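Local atomic coordinates of TRNA (adenine(9)-n1)-methyltransferase (Sulfolobus acidocaldarius, PDB entry 5A7Z), a protein that catalyses the S-adenosyl-L-methionine-dependent methylation of adenosine 9 in tRNA, forming N1-methyladenosine at that position. Residues 46-51 and 78-83; 109-114 and 149-154; 182-187 and 225-230; 190-195 and 250-255. One frame throughout, in Å; residues are numbered along the deposited sequence.

Contact 1 (46-51 and 78-83)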
loop_
_atom_site.group_PDB
_atom_site.type_symbol
_atom_site.label_atom_id
_atom_site.label_comp_id
_atom_site.label_asym_id
_atom_site.label_seq_id
_atom_site.Cartn_x
_atom_site.Cartn_y
_atom_site.Cartn_z
ATOM N N PRO A 46 -6.584 -1.604 16.439
ATOM C CA PRO A 46 -7.070 -0.251 16.666
ATOM C C PRO A 46 -6.586 0.725 15.599
ATOM O O PRO A 46 -5.772 1.571 15.874
ATOM C CB PRO A 46 -6.505 0.094 18.049
ATOM C CG PRO A 46 -5.267 -0.722 18.165
ATOM C CD PRO A 46 -5.462 -1.958 17.337
ATOM N N SER A 47 -7.114 0.591 14.385
ATOM C CA SER A 47 -6.716 1.407 13.265
ATOM C C SER A 47 -7.877 1.398 12.290
ATOM O O SER A 47 -8.327 0.334 11.932
ATOM C CB SER A 47 -5.469 0.791 12.595
ATOM O OG SER A 47 -5.300 1.250 11.278
ATOM N N LEU A 48 -8.331 2.569 11.844
ATOM C CA LEU A 48 -9.445 2.631 10.881
ATOM C C LEU A 48 -9.068 1.944 9.608
ATOM O O LEU A 48 -9.942 1.533 8.853
ATOM C CB LEU A 48 -9.811 4.074 10.535
ATOM C CG LEU A 48 -10.555 4.895 11.573
ATOM C CD1 LEU A 48 -10.769 6.294 11.047
ATOM C CD2 LEU A 48 -11.889 4.234 11.916
ATOM N N GLN A 49 -7.772 1.865 9.322
ATOM C CA GLN A 49 -7.322 1.208 8.088
ATOM C C GLN A 49 -7.511 -0.284 8.189
ATOM O O GLN A 49 -7.817 -0.934 7.196
ATOM C CB GLN A 49 -5.847 1.530 7.777
ATOM C CG GLN A 49 -5.329 0.926 6.459
ATOM C CD GLN A 49 -4.891 -0.520 6.610
ATOM O OE1 GLN A 49 -4.702 -0.991 7.712
ATOM N NE2 GLN A 49 -4.743 -1.226 5.498
ATOM N N SER A 50 -7.278 -0.823 9.384
ATOM C CA SER A 50 -7.475 -2.252 9.675
ATOM C C SER A 50 -8.960 -2.581 9.622
ATOM O O SER A 50 -9.357 -3.593 9.123
ATOM C CB SER A 50 -6.917 -2.602 11.057
ATOM O OG SER A 50 -5.507 -2.318 11.148
ATOM N N LEU A 51 -9.779 -1.685 10.096
ATOM C CA LEU A 51 -11.188 -1.938 10.089
ATOM C C LEU A 51 -11.668 -1.880 8.669
ATOM O O LEU A 51 -12.438 -2.722 8.253
ATOM C CB LEU A 51 -11.923 -0.930 10.962
ATOM C CG LEU A 51 -11.449 -0.876 12.428
ATOM C CD1 LEU A 51 -12.332 0.096 13.202
ATOM C CD2 LEU A 51 -11.473 -2.237 13.099
ATOM N N ILE A 78 -12.158 9.698 15.233
ATOM C CA ILE A 78 -13.086 8.631 15.575
ATOM C C ILE A 78 -12.491 7.897 16.737
ATOM O O ILE A 78 -11.385 7.410 16.640
ATOM C CB ILE A 78 -13.298 7.631 14.424
ATOM C CG1 ILE A 78 -13.482 8.338 13.056
ATOM C CG2 ILE A 78 -14.461 6.729 14.762
ATOM C CD1 ILE A 78 -14.695 9.266 12.985
ATOM N N LYS A 79 -13.220 7.829 17.844
ATOM C CA LYS A 79 -12.789 7.046 18.985
ATOM C C LYS A 79 -13.015 5.553 18.768
ATOM O O LYS A 79 -14.146 5.110 18.432
ATOM C CB LYS A 79 -13.553 7.476 20.232
ATOM C CG LYS A 79 -13.307 8.908 20.676
ATOM C CD LYS A 79 -14.063 9.155 21.976
ATOM C CE LYS A 79 -14.152 10.621 22.342
ATOM N NZ LYS A 79 -14.467 10.808 23.793
ATOM N N LEU A 80 -11.957 4.768 18.987
ATOM C CA LEU A 80 -12.051 3.308 18.881
ATOM C C LEU A 80 -11.932 2.733 20.246
ATOM O O LEU A 80 -10.943 2.991 20.948
ATOM C CB LEU A 80 -10.951 2.745 17.983
ATOM C CG LEU A 80 -10.858 3.382 16.583
ATOM C CD1 LEU A 80 -9.756 2.775 15.736
ATOM C CD2 LEU A 80 -12.199 3.278 15.841
ATOM N N ILE A 81 -12.983 2.054 20.684
ATOM C CA ILE A 81 -13.076 1.644 22.059
ATOM C C ILE A 81 -13.286 0.184 22.179
ATOM O O ILE A 81 -13.790 -0.465 21.270
ATOM C CB ILE A 81 -14.225 2.341 22.818
ATOM C CG1 ILE A 81 -15.593 1.874 22.317
ATOM C CG2 ILE A 81 -14.088 3.835 22.725
ATOM C CD1 ILE A 81 -16.739 2.475 23.079
ATOM N N SER A 82 -12.901 -0.350 23.326
ATOM C CA SER A 82 -13.018 -1.766 23.551
ATOM C C SER A 82 -12.986 -2.099 25.046
ATOM O O SER A 82 -12.549 -1.288 25.857
ATOM C CB SER A 82 -11.879 -2.471 22.835
ATOM O OG SER A 82 -12.104 -3.852 22.849
ATOM N N GLY A 83 -13.412 -3.309 25.396
ATOM C CA GLY A 83 -13.375 -3.764 26.793
ATOM C C GLY A 83 -14.424 -3.058 27.631
ATOM O O GLY A 83 -15.617 -3.012 27.256
#
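L80 and L51 reach toward each other tip to tip, L80 CD2 standing 4.1 Å from L51 CD1. The same methyl also meets L48, whose chain runs aslant to that of L80, with L48 CD2 again 4.1 Å from L80 CD2. The other branch of L80 turns to backbone: L80 CD1 lies 3.7 Å from S47 N and is almost as near the carbonyl carbon of P46, so this methyl rests against the chain just ahead of the helix. In L80 the CG is anti to the carbonyl carbon (chi1 -53°), and this directs the fork at the helix start. L48 meets I78 at about a right angle, L48 CD1 coming 3.9 Å from I78 CG1. The contact thus packs the first turn of helix 48-57 on strand 78-82 of the N-terminal mixed sheet. S47 is the N-cap of that helix, its OG taking a weak bond from S50 N, while D75 accepts from L48 N. With an alanine in place of L80, both methyls are gone, and L51 and L48 would probably face a gap where they now share CD2. Helix 22-33 also packs here, A24 and S28 touching L48 and F27 touching L51.

Contact 2 (109-114 and 149-154); sequences KMVIDL and TVVGKA
V151 holds CG1 between its backbone N and carbonyl carbon (chi1 70°), a rotation that lays V151 CG1 against the neighbouring strand, 3.5 Å from I112 O and almost as near D113 CA. V111 instead has CG1 anti to the backbone N (chi1 176°), and V111 CG1 meets V151 CG1 at 4.0 Å. The reverse face of the sheet carries I112 and V150, and beyond them L114 CD1 rests 3.9 Å from V150 CG1. Parallel pairing is established by the backbone: V111, I112 and D113 stand beside T149, V150 and V151, and the short strand axes differ by 24° in direction. T149 N donates to M110 O, I112 N to T149 O at 2.7 Å, and V151 N to I112 O; L114 N to V151 O continues the ladder. A water links T149 OG1 to M110 O, the latter bond weak. The D113 carboxylate, its OD1 beside V151 CG1, is bonded by backbone N atoms outside the two segments: OD1 by those of G115 and A212, OD2 by that of T213. The two strands belong to a beta-alpha-beta unit whose helix 122-142 packs on M110, I112 and L114, while strand 196-202 flanks 109-113 and strand 162-164 flanks 149-151.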
loop_
_atom_site.group_PDB
_atom_site.type_symbol
_atom_site.label_atom_id
_atom_site.label_comp_id
_atom_site.label_asym_id
_atom_site.label_seq_id
_atom_site.Cartn_x
_atom_site.Cartn_y
_atom_site.Cartn_z
ATOM N N LYS A 109 -0.191 4.593 -6.088
ATOM C CA LYS A 109 -0.200 3.364 -6.880
ATOM C C LYS A 109 1.125 2.692 -6.796
ATOM O O LYS A 109 2.143 3.312 -7.028
ATOM C CB LYS A 109 -0.477 3.676 -8.334
ATOM C CG LYS A 109 -1.869 4.177 -8.572
ATOM C CD LYS A 109 -2.058 4.468 -10.035
ATOM C CE LYS A 109 -3.476 4.924 -10.318
ATOM N NZ LYS A 109 -3.534 5.718 -11.585
HETATM N N MSE A 110 1.099 1.407 -6.502
HETATM C CA MSE A 110 2.282 0.590 -6.452
HETATM C C MSE A 110 2.183 -0.367 -7.630
HETATM O O MSE A 110 1.242 -1.147 -7.729
HETATM C CB MSE A 110 2.286 -0.180 -5.113
HETATM C CG MSE A 110 1.954 0.726 -3.906
HETATM SE SE MSE A 110 3.496 1.925 -3.514
HETATM C CE MSE A 110 2.479 3.554 -3.261
ATOM N N VAL A 111 3.159 -0.317 -8.516
ATOM C CA VAL A 111 3.098 -1.056 -9.778
ATOM C C VAL A 111 4.230 -2.028 -9.809
ATOM O O VAL A 111 5.398 -1.630 -9.643
ATOM C CB VAL A 111 3.210 -0.093 -10.960
ATOM C CG1 VAL A 111 3.254 -0.844 -12.258
ATOM C CG2 VAL A 111 2.031 0.879 -10.948
ATOM N N ILE A 112 3.902 -3.307 -9.904
ATOM C CA ILE A 112 4.915 -4.337 -10.117
ATOM C C ILE A 112 4.992 -4.643 -11.606
ATOM O O ILE A 112 4.018 -5.133 -12.212
ATOM C CB ILE A 112 4.604 -5.642 -9.355
ATOM C CG1 ILE A 112 4.257 -5.342 -7.881
ATOM C CG2 ILE A 112 5.786 -6.609 -9.441
ATOM C CD1 ILE A 112 5.281 -4.489 -7.200
ATOM N N ASP A 113 6.154 -4.360 -12.187
ATOM C CA ASP A 113 6.341 -4.499 -13.639
ATOM C C ASP A 113 6.950 -5.854 -13.963
ATOM O O ASP A 113 8.151 -6.065 -13.836
ATOM C CB ASP A 113 7.216 -3.372 -14.166
ATOM C CG ASP A 113 7.261 -3.305 -15.703
ATOM O OD1 ASP A 113 6.942 -4.322 -16.407
ATOM O OD2 ASP A 113 7.652 -2.220 -16.206
ATOM N N LEU A 114 6.105 -6.767 -14.403
ATOM C CA LEU A 114 6.549 -8.102 -14.750
ATOM C C LEU A 114 6.633 -8.315 -16.266
ATOM O O LEU A 114 6.667 -9.440 -16.723
ATOM C CB LEU A 114 5.599 -9.129 -14.137
ATOM C CG LEU A 114 5.635 -9.283 -12.607
ATOM C CD1 LEU A 114 4.867 -10.536 -12.206
ATOM C CD2 LEU A 114 7.056 -9.318 -12.050
ATOM N N THR A 149 -0.989 -2.787 -8.574
ATOM C CA THR A 149 -1.121 -3.155 -9.971
ATOM C C THR A 149 0.061 -4.043 -10.340
ATOM O O THR A 149 1.240 -3.725 -9.997
ATOM C CB THR A 149 -1.127 -1.899 -10.863
ATOM O OG1 THR A 149 -2.400 -1.270 -10.777
ATOM C CG2 THR A 149 -0.870 -2.238 -12.307
ATOM N N VAL A 150 -0.249 -5.169 -10.971
ATOM C CA VAL A 150 0.760 -6.047 -11.568
ATOM C C VAL A 150 0.637 -6.010 -13.056
ATOM O O VAL A 150 -0.479 -6.172 -13.640
ATOM C CB VAL A 150 0.614 -7.513 -11.141
ATOM C CG1 VAL A 150 1.719 -8.362 -11.759
ATOM C CG2 VAL A 150 0.633 -7.620 -9.635
ATOM N N VAL A 151 1.731 -5.699 -13.691
ATOM C CA VAL A 151 1.696 -5.526 -15.104
ATOM C C VAL A 151 2.694 -6.379 -15.816
ATOM O O VAL A 151 3.822 -6.489 -15.436
ATOM C CB VAL A 151 1.853 -4.056 -15.491
ATOM C CG1 VAL A 151 3.250 -3.596 -15.207
ATOM C CG2 VAL A 151 1.546 -3.868 -16.951
ATOM N N GLY A 152 2.238 -7.009 -16.867
ATOM C CA GLY A 152 3.159 -7.742 -17.695
ATOM C C GLY A 152 2.603 -9.042 -18.137
ATOM O O GLY A 152 3.137 -9.634 -19.025
ATOM N N LYS A 153 1.530 -9.473 -17.500
ATOM C CA LYS A 153 0.866 -10.722 -17.825
ATOM C C LYS A 153 -0.562 -10.632 -17.461
ATOM O O LYS A 153 -0.854 -10.496 -16.316
ATOM C CB LYS A 153 1.422 -11.862 -17.009
ATOM C CG LYS A 153 2.852 -12.267 -17.318
ATOM C CD LYS A 153 3.191 -13.550 -16.586
ATOM C CE LYS A 153 3.243 -13.320 -15.095
ATOM N NZ LYS A 153 3.682 -14.503 -14.344
ATOM N N ALA A 154 -1.449 -10.757 -18.428
ATOM C CA ALA A 154 -2.869 -10.601 -18.210
ATOM C C ALA A 154 -3.609 -11.753 -17.510
ATOM O O ALA A 154 -4.716 -11.565 -17.048
ATOM C CB ALA A 154 -3.538 -10.287 -19.534
HETATM O O HOH W 1 -1.511 0.510 -8.622
#

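Contact 3 (182-187 and 225-230)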
loop_
_atom_site.group_PDB
_atom_site.type_symbol
_atom_site.label_atom_id
_atom_site.label_comp_id
_atom_site.label_asym_id
_atom_site.label_seq_id
_atom_site.Cartn_x
_atom_site.Cartn_y
_atom_site.Cartn_z
ATOM N N GLY A 182 19.642 3.383 -10.607
ATOM C CA GLY A 182 19.161 4.706 -10.974
ATOM C C GLY A 182 20.194 5.752 -10.620
ATOM O O GLY A 182 21.139 5.459 -9.903
ATOM N N ASP A 183 20.008 6.976 -11.093
ATOM C CA ASP A 183 20.972 8.041 -10.828
ATOM C C ASP A 183 20.506 8.989 -9.723
ATOM O O ASP A 183 21.304 9.705 -9.147
ATOM C CB ASP A 183 21.289 8.829 -12.111
ATOM C CG ASP A 183 20.063 9.507 -12.708
ATOM O OD1 ASP A 183 18.936 9.059 -12.421
ATOM O OD2 ASP A 183 20.227 10.478 -13.483
ATOM N N VAL A 184 19.209 8.996 -9.440
ATOM C CA VAL A 184 18.671 9.780 -8.341
ATOM C C VAL A 184 18.700 8.926 -7.074
ATOM O O VAL A 184 18.342 7.749 -7.103
ATOM C CB VAL A 184 17.197 10.195 -8.613
ATOM C CG1 VAL A 184 16.679 11.079 -7.487
ATOM C CG2 VAL A 184 17.055 10.889 -9.969
ATOM N N VAL A 185 19.105 9.523 -5.963
ATOM C CA VAL A 185 19.079 8.840 -4.675
ATOM C C VAL A 185 17.759 9.157 -3.988
ATOM O O VAL A 185 17.357 10.300 -3.932
ATOM C CB VAL A 185 20.256 9.285 -3.768
ATOM C CG1 VAL A 185 20.012 8.881 -2.306
ATOM C CG2 VAL A 185 21.578 8.697 -4.282
ATOM N N ALA A 186 17.079 8.143 -3.472
ATOM C CA ALA A 186 15.791 8.380 -2.859
ATOM C C ALA A 186 15.955 9.181 -1.562
ATOM O O ALA A 186 16.828 8.903 -0.749
ATOM C CB ALA A 186 15.077 7.068 -2.592
ATOM N N THR A 187 15.105 10.180 -1.394
ATOM C CA THR A 187 14.975 10.881 -0.139
ATOM C C THR A 187 13.532 10.765 0.308
ATOM O O THR A 187 12.658 10.327 -0.455
ATOM C CB THR A 187 15.265 12.368 -0.308
ATOM O OG1 THR A 187 14.285 12.924 -1.170
ATOM C CG2 THR A 187 16.635 12.610 -0.897
ATOM N N PRO A 225 11.818 9.387 -13.679
ATOM C CA PRO A 225 13.024 9.376 -12.867
ATOM C C PRO A 225 13.294 8.010 -12.314
ATOM O O PRO A 225 12.366 7.255 -12.066
ATOM C CB PRO A 225 12.719 10.364 -11.731
ATOM C CG PRO A 225 11.348 10.913 -11.979
ATOM C CD PRO A 225 10.893 10.475 -13.326
ATOM N N ARG A 226 14.570 7.693 -12.145
ATOM C CA ARG A 226 14.999 6.395 -11.694
ATOM C C ARG A 226 15.717 6.570 -10.378
ATOM O O ARG A 226 16.790 7.183 -10.335
ATOM C CB ARG A 226 15.981 5.775 -12.686
ATOM C CG ARG A 226 15.438 5.522 -14.076
ATOM C CD ARG A 226 15.952 4.205 -14.653
ATOM N NE ARG A 226 14.929 3.619 -15.506
ATOM C CZ ARG A 226 14.470 2.378 -15.432
ATOM N NH1 ARG A 226 14.957 1.495 -14.558
ATOM N NH2 ARG A 226 13.507 2.016 -16.267
ATOM N N VAL A 227 15.201 5.922 -9.343
ATOM C CA VAL A 227 15.502 6.294 -7.988
ATOM C C VAL A 227 16.116 5.100 -7.265
ATOM O O VAL A 227 15.543 4.015 -7.247
ATOM C CB VAL A 227 14.229 6.803 -7.308
ATOM C CG1 VAL A 227 14.293 6.661 -5.803
ATOM C CG2 VAL A 227 14.002 8.250 -7.700
ATOM N N LYS A 228 17.335 5.282 -6.751
ATOM C CA LYS A 228 17.984 4.235 -5.961
ATOM C C LYS A 228 17.832 4.514 -4.464
ATOM O O LYS A 228 18.062 5.628 -3.984
ATOM C CB LYS A 228 19.465 4.081 -6.327
ATOM C CG LYS A 228 20.237 5.380 -6.381
ATOM C CD LYS A 228 21.718 5.134 -6.577
ATOM C CE LYS A 228 22.418 6.413 -7.001
ATOM N NZ LYS A 228 23.892 6.206 -7.133
ATOM N N ILE A 229 17.407 3.497 -3.742
ATOM C CA ILE A 229 17.253 3.595 -2.317
ATOM C C ILE A 229 18.570 3.198 -1.652
ATOM O O ILE A 229 19.054 2.111 -1.884
ATOM C CB ILE A 229 16.141 2.668 -1.832
ATOM C CG1 ILE A 229 14.782 3.230 -2.261
ATOM C CG2 ILE A 229 16.226 2.501 -0.317
ATOM C CD1 ILE A 229 13.615 2.315 -1.944
ATOM N N GLN A 230 19.141 4.106 -0.854
ATOM C CA GLN A 230 20.423 3.868 -0.141
ATOM C C GLN A 230 20.283 4.004 1.376
ATOM O O GLN A 230 19.476 4.781 1.877
ATOM C CB GLN A 230 21.479 4.867 -0.588
ATOM C CG GLN A 230 21.658 4.971 -2.081
ATOM C CD GLN A 230 22.890 5.760 -2.432
ATOM O OE1 GLN A 230 23.182 6.777 -1.802
ATOM N NE2 GLN A 230 23.623 5.304 -3.431
HETATM O O HOH W 2 16.644 9.306 -13.495
HETATM O O HOH W 3 18.199 6.554 -0.641
#
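K228 sends its side chain past V184 and along G182. K228 CB lies 3.9 Å from V184 O; CG, set between the backbone N and the carbonyl carbon (chi1 48°), comes nearer to that oxygen and also approaches G182 O. From there the chain is extended: CD passes G182 O, and K228 CE sits 3.3 Å from G182 O while also meeting V185 CG2 at 3.6 Å. At the tip, K228 NZ is 4.0 Å from G182 O, so the aliphatic part makes the closer approaches. Replacing K228 by an alanine would probably uncover V185 CG2 and the carbonyl of G182, since the methylenes packed on both are removed. Q230 crosses V185 at about a right angle, its OE1 nearest to V185 CG2. On the other face V227 packs between V184 and A186, and the A186 CB to V227 CG1 separation of 3.3 Å is tight. In the sheet of the SPOUT methyltransferase domain, edge strand 184-185 runs parallel to 226-228, which has strand 175-178 on its other side. Their ladder runs V184 N to R226 O, K228 N to V184 O at 2.7 Å and A186 N to K228 O. Waters extend it: one joins D183 OD1 to R226 N, another A186 O to Q230 N. The chemistry therefore implies adhesion by backbone bonds and hydrocarbon, with the lysine serving through its methylenes.

Contact 4 (190-195 and 250-255)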
loop_
_atom_site.group_PDB
_atom_site.type_symbol
_atom_site.label_atom_id
_atom_site.label_comp_id
_atom_site.label_asym_id
_atom_site.label_seq_id
_atom_site.Cartn_x
_atom_site.Cartn_y
_atom_site.Cartn_z
ATOM N N ILE A 190 11.408 13.000 -2.052
ATOM C CA ILE A 190 11.219 12.427 -3.388
ATOM C C ILE A 190 10.031 11.473 -3.364
ATOM O O ILE A 190 9.160 11.517 -4.228
ATOM C CB ILE A 190 12.421 11.636 -3.877
ATOM C CG1 ILE A 190 13.633 12.552 -4.100
ATOM C CG2 ILE A 190 12.064 10.911 -5.176
ATOM C CD1 ILE A 190 13.380 13.699 -5.034
ATOM N N LEU A 191 9.991 10.626 -2.342
ATOM C CA LEU A 191 8.930 9.643 -2.220
ATOM C C LEU A 191 7.575 10.243 -1.925
ATOM O O LEU A 191 6.587 9.826 -2.512
ATOM C CB LEU A 191 9.268 8.618 -1.158
ATOM C CG LEU A 191 10.563 7.848 -1.391
ATOM C CD1 LEU A 191 10.700 6.786 -0.324
ATOM C CD2 LEU A 191 10.603 7.240 -2.793
ATOM N N ARG A 192 7.513 11.218 -1.018
ATOM C CA ARG A 192 6.224 11.802 -0.658
ATOM C C ARG A 192 5.695 12.608 -1.827
ATOM O O ARG A 192 4.495 12.675 -2.049
ATOM C CB ARG A 192 6.316 12.652 0.611
ATOM C CG ARG A 192 6.811 11.856 1.820
ATOM C CD ARG A 192 6.091 12.188 3.129
ATOM N NE ARG A 192 6.483 11.254 4.195
ATOM C CZ ARG A 192 7.647 11.300 4.857
ATOM N NH1 ARG A 192 8.526 12.277 4.614
ATOM N NH2 ARG A 192 7.936 10.372 5.772
ATOM N N ASP A 193 6.600 13.149 -2.620
ATOM C CA ASP A 193 6.209 13.967 -3.752
ATOM C C ASP A 193 5.764 13.199 -4.973
ATOM O O ASP A 193 5.343 13.815 -5.927
ATOM C CB ASP A 193 7.357 14.876 -4.167
ATOM C CG ASP A 193 7.626 15.979 -3.152
ATOM O OD1 ASP A 193 6.903 16.027 -2.112
ATOM O OD2 ASP A 193 8.577 16.774 -3.389
ATOM N N HIS A 194 5.870 11.880 -4.976
ATOM C CA HIS A 194 5.421 11.110 -6.115
ATOM C C HIS A 194 4.235 10.263 -5.758
ATOM O O HIS A 194 4.047 9.955 -4.631
ATOM C CB HIS A 194 6.540 10.283 -6.672
ATOM C CG HIS A 194 7.479 11.058 -7.517
ATOM N ND1 HIS A 194 8.517 11.780 -6.993
ATOM C CD2 HIS A 194 7.533 11.236 -8.852
ATOM C CE1 HIS A 194 9.178 12.367 -7.967
ATOM N NE2 HIS A 194 8.598 12.056 -9.105
ATOM N N ASN A 195 3.412 9.909 -6.718
ATOM C CA ASN A 195 2.190 9.168 -6.374
ATOM C C ASN A 195 2.061 7.791 -7.035
ATOM O O ASN A 195 1.059 7.104 -6.845
ATOM C CB ASN A 195 0.945 10.012 -6.621
ATOM C CG ASN A 195 0.772 10.383 -8.058
ATOM O OD1 ASN A 195 1.500 9.925 -8.914
ATOM N ND2 ASN A 195 -0.228 11.204 -8.340
ATOM N N LEU A 250 5.770 2.373 1.506
ATOM C CA LEU A 250 4.531 2.572 2.242
ATOM C C LEU A 250 4.792 3.015 3.703
ATOM O O LEU A 250 4.015 3.772 4.240
ATOM C CB LEU A 250 3.683 1.307 2.187
ATOM C CG LEU A 250 3.197 0.875 0.793
ATOM C CD1 LEU A 250 2.612 -0.532 0.851
ATOM C CD2 LEU A 250 2.158 1.845 0.248
ATOM N N ARG A 251 5.913 2.604 4.309
ATOM C CA ARG A 251 6.249 3.076 5.663
ATOM C C ARG A 251 6.324 4.562 5.622
ATOM O O ARG A 251 5.897 5.231 6.531
ATOM C CB ARG A 251 7.645 2.628 6.137
ATOM C CG ARG A 251 7.939 1.152 6.269
ATOM C CD ARG A 251 6.955 0.445 7.110
ATOM N NE ARG A 251 7.521 -0.766 7.736
ATOM C CZ ARG A 251 7.678 -0.914 9.044
ATOM N NH1 ARG A 251 7.462 0.102 9.867
ATOM N NH2 ARG A 251 8.099 -2.051 9.530
ATOM N N VAL A 252 7.026 5.058 4.608
ATOM C CA VAL A 252 7.387 6.450 4.523
ATOM C C VAL A 252 6.146 7.276 4.177
ATOM O O VAL A 252 5.872 8.282 4.814
ATOM C CB VAL A 252 8.494 6.663 3.486
ATOM C CG1 VAL A 252 8.686 8.133 3.212
ATOM C CG2 VAL A 252 9.801 6.039 3.963
ATOM N N LYS A 253 5.329 6.780 3.266
ATOM C CA LYS A 253 4.216 7.576 2.766
ATOM C C LYS A 253 2.983 7.522 3.637
ATOM O O LYS A 253 2.212 8.480 3.659
ATOM C CB LYS A 253 3.835 7.126 1.388
ATOM C CG LYS A 253 4.924 7.366 0.360
ATOM C CD LYS A 253 4.410 7.057 -1.024
ATOM C CE LYS A 253 3.267 7.997 -1.429
ATOM N NZ LYS A 253 3.803 9.356 -1.640
ATOM N N GLU A 254 2.744 6.392 4.292
ATOM C CA GLU A 254 1.480 6.206 5.012
ATOM C C GLU A 254 1.681 6.258 6.518
ATOM O O GLU A 254 0.760 6.566 7.264
ATOM C CB GLU A 254 0.829 4.887 4.613
ATOM C CG GLU A 254 0.236 4.907 3.217
ATOM C CD GLU A 254 -0.970 5.821 3.113
ATOM O OE1 GLU A 254 -1.780 5.867 4.060
ATOM O OE2 GLU A 254 -1.113 6.475 2.081
ATOM N N LEU A 255 2.886 5.951 6.961
ATOM C CA LEU A 255 3.191 5.970 8.388
ATOM C C LEU A 255 4.025 7.170 8.763
ATOM O O LEU A 255 4.333 7.373 9.914
ATOM C CB LEU A 255 3.908 4.684 8.793
ATOM C CG LEU A 255 3.030 3.564 9.315
ATOM C CD1 LEU A 255 1.693 3.447 8.569
ATOM C CD2 LEU A 255 3.800 2.254 9.290
#
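L191 O is gripped from opposite faces of its carbonyl plane, by K253 NZ at 3.0 Å and by H194 N at 3.3 Å. K253 reaches it through a chain bent at its last two torsions (chi3 64°, chi4 70°), which curls the ammonium group back to the end of helix 188-192. There K253 NZ also donates to H194 O at 3.1 Å, approaching nearly in line with that carbonyl. One lysine thus ties together one carbonyl of the last helical turn (L191) and one of the chain beyond it (H194), and its positive charge probably suits the negative end of the helix dipole. R192 works in the reverse sense. Its NE and NH2 both bond V252 O, each at 3.1 Å, a side-on grip of two nitrogens on one oxygen. Both come from the same face of the carbonyl plane, with N-H...O angles of 138°, so neither bond is straight. V252 CG1 lies over one face of the guanidinium, offset toward its rim and 3.5 Å from R192 NH2; the two side chains cross at about a right angle. L191 CD1 adds an apolar touch on V252 CG1 at 4.3 Å. The turn after the helix is further fixed by the H194 ring, whose ND1 donates in the ring plane to I190 O at 2.9 Å. These bonds join helix 188-192 to the last turns of helix 242-255. F197 of strand 196-202 lies against both L191 and K253, A262 of helix 259-265 touches V252, and helix 122-142 packs on L250, R251 and L255.

In the fold
Contact 1 stands apart: its centre lies about 24 Å from that of contact 4 and about 32 and 36 Å from those of contacts 2 and 3. Its N-terminal sheet is separate from that of the methyltransferase domain, to which contacts 2 and 3 belong, centres about 20 Å apart, and against which contact 4 packs. These three fall within the TRM10-type methyltransferase range. Contact 4 touches both others, through K109 N to N195 O (2.9 Å, a probable hydrogen bond) and through V227 CG2 packing on I190 CG2. Along the chain contacts 1 and 2 close in turn, whereas the segments of contacts 3 and 4 alternate, interlocking the C-terminal part of the methyltransferase domain.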